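Local coordinates for protein-glutamine gamma-glutamyltransferase 2 (Pagrus major, PDB 1G0D) that probably catalyses the calcium-dependent joining of peptide-bound glutamine to lysine side chains and other primary amines, cross-linking or aminating proteins, at residues Glu238-Gly243 against Tyr269-Val274; Met339-Leu344 against Pro370-Ala375. All blocks are in the same frame, centred on the assembly; numbering follows the deposited sequence.

Contact 1 of 2, residues Glu238-Gly243 against Tyr269-Val274; sequences EPYTDG and YGQCWV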
ATOM      1  N   GLU A 238     -16.757  -0.474 -11.424  1.00 30.86           N
ATOM      2  CA  GLU A 238     -17.964  -0.508 -10.618  1.00 32.78           C
ATOM      3  C   GLU A 238     -18.911  -1.681 -10.404  1.00 36.81           C
ATOM      4  O   GLU A 238     -19.231  -1.959  -9.248  1.00 47.67           O
ATOM      5  CB  GLU A 238     -18.719   0.777 -10.881  1.00 29.01           C
ATOM      6  CG  GLU A 238     -20.117   0.714 -10.581  1.00 31.17           C
ATOM      7  CD  GLU A 238     -20.882   0.587 -11.837  1.00 34.55           C
ATOM      8  OE1 GLU A 238     -21.653  -0.387 -11.889  1.00 35.38           O
ATOM      9  OE2 GLU A 238     -20.704   1.443 -12.758  1.00 32.12           O
ATOM     10  N   PRO A 239     -19.433  -2.350 -11.438  1.00 33.27           N
ATOM     11  CA  PRO A 239     -20.294  -3.449 -10.906  1.00 30.22           C
ATOM     12  C   PRO A 239     -19.419  -4.536 -10.216  1.00 27.41           C
ATOM     13  O   PRO A 239     -18.898  -5.440 -10.865  1.00 26.70           O
ATOM     14  CB  PRO A 239     -21.019  -3.980 -12.133  1.00 27.90           C
ATOM     15  CG  PRO A 239     -20.164  -3.529 -13.287  1.00 32.72           C
ATOM     16  CD  PRO A 239     -19.433  -2.258 -12.895  1.00 29.89           C
ATOM     17  N   TYR A 240     -19.245  -4.422  -8.901  1.00 24.51           N
ATOM     18  CA  TYR A 240     -18.395  -5.345  -8.151  1.00 25.60           C
ATOM     19  C   TYR A 240     -19.268  -6.465  -7.686  1.00 32.20           C
ATOM     20  O   TYR A 240     -19.281  -6.829  -6.507  1.00 32.27           O
ATOM     21  CB  TYR A 240     -17.798  -4.627  -6.947  1.00 18.23           C
ATOM     22  CG  TYR A 240     -17.004  -3.405  -7.324  1.00 14.48           C
ATOM     23  CD1 TYR A 240     -15.758  -3.513  -7.953  1.00 15.64           C
ATOM     24  CD2 TYR A 240     -17.518  -2.142  -7.114  1.00 10.88           C
ATOM     25  CE1 TYR A 240     -15.063  -2.383  -8.363  1.00 12.20           C
ATOM     26  CE2 TYR A 240     -16.834  -1.012  -7.517  1.00 13.41           C
ATOM     27  CZ  TYR A 240     -15.619  -1.137  -8.138  1.00 14.73           C
ATOM     28  OH  TYR A 240     -14.973   0.009  -8.538  1.00 20.89           O
ATOM     29  N   THR A 241     -19.969  -7.039  -8.651  1.00 38.02           N
ATOM     30  CA  THR A 241     -20.955  -8.052  -8.371  1.00 42.87           C
ATOM     31  C   THR A 241     -20.767  -9.082  -7.280  1.00 43.57           C
ATOM     32  O   THR A 241     -21.580  -9.123  -6.341  1.00 47.52           O
ATOM     33  CB  THR A 241     -21.403  -8.753  -9.661  1.00 42.82           C
ATOM     34  OG1 THR A 241     -20.264  -9.193 -10.397  1.00 52.64           O
ATOM     35  CG2 THR A 241     -22.194  -7.782 -10.508  1.00 43.92           C
ATOM     36  N   ASP A 242     -19.738  -9.905  -7.324  1.00 40.47           N
ATOM     37  CA  ASP A 242     -19.724 -10.896  -6.259  1.00 43.54           C
ATOM     38  C   ASP A 242     -18.627 -10.764  -5.243  1.00 39.60           C
ATOM     39  O   ASP A 242     -17.908 -11.721  -4.961  1.00 40.17           O
ATOM     40  CB  ASP A 242     -19.720 -12.285  -6.876  1.00 54.89           C
ATOM     41  CG  ASP A 242     -20.701 -12.400  -8.031  1.00 63.50           C
ATOM     42  OD1 ASP A 242     -21.935 -12.446  -7.762  1.00 65.96           O
ATOM     43  OD2 ASP A 242     -20.234 -12.435  -9.203  1.00 70.83           O
ATOM     44  N   GLY A 243     -18.514  -9.575  -4.674  1.00 34.25           N
ATOM     45  CA  GLY A 243     -17.465  -9.335  -3.710  1.00 31.24           C
ATOM     46  C   GLY A 243     -17.570  -7.977  -3.082  1.00 27.37           C
ATOM     47  O   GLY A 243     -18.575  -7.310  -3.255  1.00 27.16           O
ATOM     48  N   TYR A 269     -12.937  -7.489  -3.972  1.00 15.45           N
ATOM     49  CA  TYR A 269     -11.972  -7.230  -5.052  1.00 17.61           C
ATOM     50  C   TYR A 269     -10.967  -6.208  -4.530  1.00 14.98           C
ATOM     51  O   TYR A 269     -11.081  -5.723  -3.431  1.00 14.02           O
ATOM     52  CB  TYR A 269     -12.679  -6.595  -6.275  1.00 17.32           C
ATOM     53  CG  TYR A 269     -13.804  -7.413  -6.924  1.00 18.00           C
ATOM     54  CD1 TYR A 269     -13.542  -8.446  -7.847  1.00 15.57           C
ATOM     55  CD2 TYR A 269     -15.127  -7.133  -6.629  1.00 17.34           C
ATOM     56  CE1 TYR A 269     -14.604  -9.171  -8.447  1.00 20.91           C
ATOM     57  CE2 TYR A 269     -16.179  -7.840  -7.212  1.00 18.54           C
ATOM     58  CZ  TYR A 269     -15.937  -8.857  -8.114  1.00 19.70           C
ATOM     59  OH  TYR A 269     -17.047  -9.548  -8.625  1.00 21.06           O
ATOM     60  N   GLY A 270     -10.003  -5.840  -5.342  1.00 16.75           N
ATOM     61  CA  GLY A 270      -9.074  -4.836  -4.892  1.00 15.23           C
ATOM     62  C   GLY A 270      -8.700  -3.897  -6.030  1.00 20.16           C
ATOM     63  O   GLY A 270      -8.964  -4.171  -7.209  1.00 21.19           O
ATOM     64  N   GLN A 271      -8.118  -2.760  -5.658  1.00 22.91           N
ATOM     65  CA  GLN A 271      -7.618  -1.777  -6.616  1.00 20.97           C
ATOM     66  C   GLN A 271      -6.203  -1.377  -6.146  1.00 18.78           C
ATOM     67  O   GLN A 271      -5.822  -1.728  -5.031  1.00 15.98           O
ATOM     68  CB  GLN A 271      -8.574  -0.593  -6.707  1.00 21.04           C
ATOM     69  CG  GLN A 271      -9.526  -0.795  -7.860  1.00 17.86           C
ATOM     70  CD  GLN A 271     -10.846  -0.056  -7.726  1.00 23.10           C
ATOM     71  OE1 GLN A 271     -10.975   0.952  -6.999  1.00 18.31           O
ATOM     72  NE2 GLN A 271     -11.846  -0.555  -8.446  1.00 23.42           N
ATOM     73  N   CYS A 272      -5.434  -0.647  -6.959  1.00 17.44           N
ATOM     74  CA  CYS A 272      -4.055  -0.333  -6.594  1.00 13.77           C
ATOM     75  C   CYS A 272      -3.698   0.030  -5.157  1.00 15.06           C
ATOM     76  O   CYS A 272      -2.786  -0.592  -4.616  1.00 22.05           O
ATOM     77  CB  CYS A 272      -3.430   0.659  -7.576  1.00 11.54           C
ATOM     78  SG  CYS A 272      -3.855   2.327  -7.357  1.00 11.88           S
ATOM     79  N   TRP A 273      -4.377   0.968  -4.507  1.00 16.20           N
ATOM     80  CA  TRP A 273      -4.009   1.278  -3.107  1.00 16.35           C
ATOM     81  C   TRP A 273      -4.347   0.149  -2.090  1.00 17.19           C
ATOM     82  O   TRP A 273      -3.745   0.090  -1.016  1.00 19.97           O
ATOM     83  CB  TRP A 273      -4.624   2.613  -2.635  1.00 14.32           C
ATOM     84  CG  TRP A 273      -6.037   2.464  -2.337  1.00 15.69           C
ATOM     85  CD1 TRP A 273      -6.592   2.104  -1.145  1.00 16.24           C
ATOM     86  CD2 TRP A 273      -7.104   2.510  -3.283  1.00 15.09           C
ATOM     87  NE1 TRP A 273      -7.937   1.909  -1.292  1.00 14.78           N
ATOM     88  CE2 TRP A 273      -8.282   2.150  -2.601  1.00 18.42           C
ATOM     89  CE3 TRP A 273      -7.182   2.814  -4.648  1.00 13.09           C
ATOM     90  CZ2 TRP A 273      -9.526   2.087  -3.239  1.00 15.38           C
ATOM     91  CZ3 TRP A 273      -8.402   2.752  -5.275  1.00 10.87           C
ATOM     92  CH2 TRP A 273      -9.559   2.391  -4.573  1.00 14.78           C
ATOM     93  N   VAL A 274      -5.301  -0.734  -2.402  1.00 14.33           N
ATOM     94  CA  VAL A 274      -5.622  -1.862  -1.511  1.00 11.49           C
ATOM     95  C   VAL A 274      -4.548  -2.982  -1.595  1.00 13.24           C
ATOM     96  O   VAL A 274      -4.327  -3.717  -0.621  1.00 16.26           O
ATOM     97  CB  VAL A 274      -6.973  -2.500  -1.875  1.00  8.33           C
ATOM     98  CG1 VAL A 274      -7.251  -3.632  -0.951  1.00  7.69           C
ATOM     99  CG2 VAL A 274      -8.052  -1.526  -1.741  1.00  8.76           C
TER
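Y269 pushes its phenol ring into the bend of 238-243, and its OH accepts a hydrogen bond from the backbone N of D242 (3.0 Å, 151° at the hydrogen). The carbonyl O of Y240 lies in the plane of the same ring, 3.3 Å from CE2 of Y269 at its edge, while CB of Y240 packs against CE2 of Y269 at 3.6 Å. Y240 is the centre of an inverse gamma turn. Its CG stands anti to the carbonyl carbon (chi1 -57°), which carries the ring along the flank of Y269 and on to Q271. There NE2 of Q271 donates to OH of Y240 over 3.2 Å, the hydroxyl lying close to the amide plane although the ring and amide planes are 57° apart. A phenylalanine in place of Y269 would probably leave the amide of D242 without its acceptor and the bend there freer to shift.

Farther out, E555 also bonds OH of Y240, and the carbonyl of R235 takes a second hydrogen bond from NE2 of Q271. Q271 is the N-cap residue of helix 272-286; Y515, important for catalytic activity, lies close to the Q271 side chain, and its OH makes a weak hydrogen bond with N of C272. The contact thus ties a surface loop to the start of the helix that presents the active-site cysteine, as in the papain-like core of transglutaminases.

Contact 2 of 2, residues Met339-Leu344 against Pro370-Ala375; sequences MSREDL and PCPVAA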
ATOM      1  N   MET A 339      15.989  -2.109   2.022  1.00 11.01           N
ATOM      2  CA  MET A 339      16.889  -3.254   1.986  1.00  9.95           C
ATOM      3  C   MET A 339      18.119  -2.885   1.151  1.00 15.30           C
ATOM      4  O   MET A 339      18.068  -1.970   0.328  1.00 17.64           O
ATOM      5  CB  MET A 339      16.203  -4.436   1.343  1.00  7.43           C
ATOM      6  CG  MET A 339      15.962  -4.292  -0.153  1.00  6.44           C
ATOM      7  SD  MET A 339      14.844  -5.603  -0.683  1.00 14.80           S
ATOM      8  CE  MET A 339      13.371  -5.018  -0.128  1.00  8.48           C
ATOM      9  N   SER A 340      19.226  -3.572   1.389  1.00 14.53           N
ATOM     10  CA  SER A 340      20.422  -3.348   0.623  1.00 15.12           C
ATOM     11  C   SER A 340      20.378  -4.306  -0.579  1.00 18.44           C
ATOM     12  O   SER A 340      19.880  -5.442  -0.491  1.00 21.69           O
ATOM     13  CB  SER A 340      21.635  -3.616   1.491  1.00 12.43           C
ATOM     14  OG  SER A 340      21.827  -5.001   1.644  1.00 16.16           O
ATOM     15  N   ARG A 341      20.906  -3.848  -1.703  1.00 19.97           N
ATOM     16  CA  ARG A 341      20.872  -4.636  -2.930  1.00 22.67           C
ATOM     17  C   ARG A 341      22.219  -5.192  -3.296  1.00 24.37           C
ATOM     18  O   ARG A 341      22.920  -4.670  -4.160  1.00 26.25           O
ATOM     19  CB  ARG A 341      20.347  -3.794  -4.109  1.00 17.07           C
ATOM     20  CG  ARG A 341      18.926  -3.327  -3.962  1.00 18.14           C
ATOM     21  CD  ARG A 341      17.949  -4.493  -3.841  1.00 18.57           C
ATOM     22  NE  ARG A 341      17.917  -5.366  -5.012  1.00 19.60           N
ATOM     23  CZ  ARG A 341      17.264  -5.104  -6.144  1.00 17.60           C
ATOM     24  NH1 ARG A 341      17.298  -5.969  -7.151  1.00 15.64           N
ATOM     25  NH2 ARG A 341      16.591  -3.978  -6.273  1.00 14.48           N
ATOM     26  N   GLU A 342      22.581  -6.270  -2.638  1.00 26.90           N
ATOM     27  CA  GLU A 342      23.841  -6.886  -2.930  1.00 29.40           C
ATOM     28  C   GLU A 342      23.818  -7.542  -4.308  1.00 28.52           C
ATOM     29  O   GLU A 342      24.852  -7.918  -4.853  1.00 30.75           O
ATOM     30  CB  GLU A 342      24.140  -7.882  -1.837  1.00 33.37           C
ATOM     31  CG  GLU A 342      24.322  -7.203  -0.517  1.00 42.94           C
ATOM     32  CD  GLU A 342      25.132  -8.038   0.443  1.00 50.50           C
ATOM     33  OE1 GLU A 342      25.135  -7.693   1.646  1.00 57.73           O
ATOM     34  OE2 GLU A 342      25.754  -9.037   0.001  1.00 52.47           O
ATOM     35  N   ASP A 343      22.634  -7.670  -4.889  1.00 26.99           N
ATOM     36  CA  ASP A 343      22.532  -8.270  -6.214  1.00 23.25           C
ATOM     37  C   ASP A 343      22.803  -7.277  -7.356  1.00 21.96           C
ATOM     38  O   ASP A 343      22.733  -7.653  -8.519  1.00 26.68           O
ATOM     39  CB  ASP A 343      21.145  -8.913  -6.396  1.00 18.79           C
ATOM     40  CG  ASP A 343      20.003  -7.920  -6.271  1.00 17.84           C
ATOM     41  OD1 ASP A 343      20.081  -7.027  -5.410  1.00 16.46           O
ATOM     42  OD2 ASP A 343      19.019  -8.042  -7.031  1.00 23.15           O
ATOM     43  N   LEU A 344      23.117  -6.028  -7.030  1.00 16.16           N
ATOM     44  CA  LEU A 344      23.361  -5.018  -8.044  1.00 18.45           C
ATOM     45  C   LEU A 344      24.557  -4.143  -7.696  1.00 24.90           C
ATOM     46  O   LEU A 344      25.061  -4.162  -6.580  1.00 29.52           O
ATOM     47  CB  LEU A 344      22.157  -4.078  -8.206  1.00 16.11           C
ATOM     48  CG  LEU A 344      20.693  -4.418  -7.935  1.00 18.79           C
ATOM     49  CD1 LEU A 344      19.895  -3.129  -7.749  1.00 12.29           C
ATOM     50  CD2 LEU A 344      20.128  -5.232  -9.070  1.00 18.75           C
ATOM     51  N   PRO A 370      11.479  -5.701  -6.866  1.00 11.63           N
ATOM     52  CA  PRO A 370      12.098  -4.515  -6.265  1.00 10.98           C
ATOM     53  C   PRO A 370      13.040  -3.708  -7.126  1.00 13.29           C
ATOM     54  O   PRO A 370      14.043  -4.218  -7.610  1.00 18.44           O
ATOM     55  CB  PRO A 370      12.803  -5.075  -5.039  1.00  7.41           C
ATOM     56  CG  PRO A 370      13.105  -6.408  -5.402  1.00  9.77           C
ATOM     57  CD  PRO A 370      11.969  -6.920  -6.229  1.00 11.27           C
ATOM     58  N   CYS A 371      12.716  -2.425  -7.282  1.00 15.53           N
ATOM     59  CA  CYS A 371      13.512  -1.490  -8.079  1.00 14.34           C
ATOM     60  C   CYS A 371      14.068  -0.326  -7.243  1.00 13.10           C
ATOM     61  O   CYS A 371      13.326   0.403  -6.609  1.00 14.29           O
ATOM     62  CB  CYS A 371      12.660  -0.905  -9.230  1.00  7.81           C
ATOM     63  SG  CYS A 371      13.581   0.319 -10.180  1.00 17.46           S
ATOM     64  N   PRO A 372      15.390  -0.121  -7.264  1.00 13.10           N
ATOM     65  CA  PRO A 372      15.947   0.978  -6.490  1.00  9.48           C
ATOM     66  C   PRO A 372      15.313   2.302  -6.824  1.00 10.16           C
ATOM     67  O   PRO A 372      15.318   2.700  -7.971  1.00 16.83           O
ATOM     68  CB  PRO A 372      17.411   0.972  -6.895  1.00  9.00           C
ATOM     69  CG  PRO A 372      17.689  -0.467  -7.232  1.00  6.36           C
ATOM     70  CD  PRO A 372      16.449  -0.864  -7.974  1.00 13.75           C
ATOM     71  N   VAL A 373      14.764   2.994  -5.844  1.00  9.11           N
ATOM     72  CA  VAL A 373      14.224   4.320  -6.115  1.00 12.71           C
ATOM     73  C   VAL A 373      15.373   5.238  -6.634  1.00 17.60           C
ATOM     74  O   VAL A 373      15.135   6.240  -7.311  1.00 22.02           O
ATOM     75  CB  VAL A 373      13.669   4.952  -4.846  1.00 10.73           C
ATOM     76  CG1 VAL A 373      13.212   6.354  -5.127  1.00 10.13           C
ATOM     77  CG2 VAL A 373      12.563   4.117  -4.309  1.00  5.66           C
ATOM     78  N   ALA A 374      16.620   4.889  -6.310  1.00 21.79           N
ATOM     79  CA  ALA A 374      17.789   5.672  -6.741  1.00 21.69           C
ATOM     80  C   ALA A 374      18.080   5.498  -8.213  1.00 22.68           C
ATOM     81  O   ALA A 374      18.622   6.410  -8.836  1.00 25.03           O
ATOM     82  CB  ALA A 374      19.019   5.278  -5.949  1.00 20.78           C
ATOM     83  N   ALA A 375      17.745   4.320  -8.752  1.00 21.89           N
ATOM     84  CA  ALA A 375      17.951   4.017 -10.167  1.00 17.03           C
ATOM     85  C   ALA A 375      16.950   4.855 -10.918  1.00 19.68           C
ATOM     86  O   ALA A 375      17.189   5.259 -12.044  1.00 25.71           O
ATOM     87  CB  ALA A 375      17.712   2.555 -10.452  1.00 16.23           C
TER
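R341 sends its guanidinium from the loop between strands 329-339 and 350-355 to the backbone of P370, on an outermost strand, 368-372, of the antiparallel sheet that carries H332 and D355 of the active site. R341 also opens a type I beta turn ending at L344, closed by the bond from N of L344 to O of R341.

The polar contacts centre on the arginine. D343, inside the turn, is held side-on: NE of R341 donates to OD1 at 2.8 Å and NH1 to OD2 at 2.7 Å, each oxygen using its syn lone pair. The OD2 bond runs close to the guanidinium plane, whereas OD1 is tilted 25° out of it. With the group fixed by this bidentate salt bridge, NH2 reaches across to O of P370 at 2.9 Å, a weak bond bent to 128°. Q352 supplies NH2 with another acceptor, and K384 adds a second positive partner for OD2 of D343. This network probably favours an ionised D343 beside the buried arginine.

Apolar contacts enclose the same group. The arginine chain folds at chi2 and chi3, bringing the guanidinium between L344, whose CD1 sits over the centre of one face, and the ring of P370, offset toward the rim of the opposite face. The CD of P372 approaches NH2 of R341 to 3.6 Å. L344 and P372 themselves meet tip to tip, CD1 of the leucine lying 3.5 Å from CG of the proline.

Overall arrangement
Set side by side, the two contacts illustrate how one catalytic domain fastens loops to its framework by different means. Contact 1 is partly buried, with an exposed loop laid against interior residues, and its crossing bonds use neutral phenol, amide and backbone groups. Contact 2 is buried, and relies on an ion pair within one segment that prepares an arginine to cross to a backbone carbonyl between apolar side chains. They share no element and do not touch. The centres of contact 1 and contact 2 are about 32 Å apart, on opposite sides of the chain's centre. Contact 1 reaches the start of the cysteine-bearing helix, contact 2 the edge of the sheet bearing the other two active-site residues.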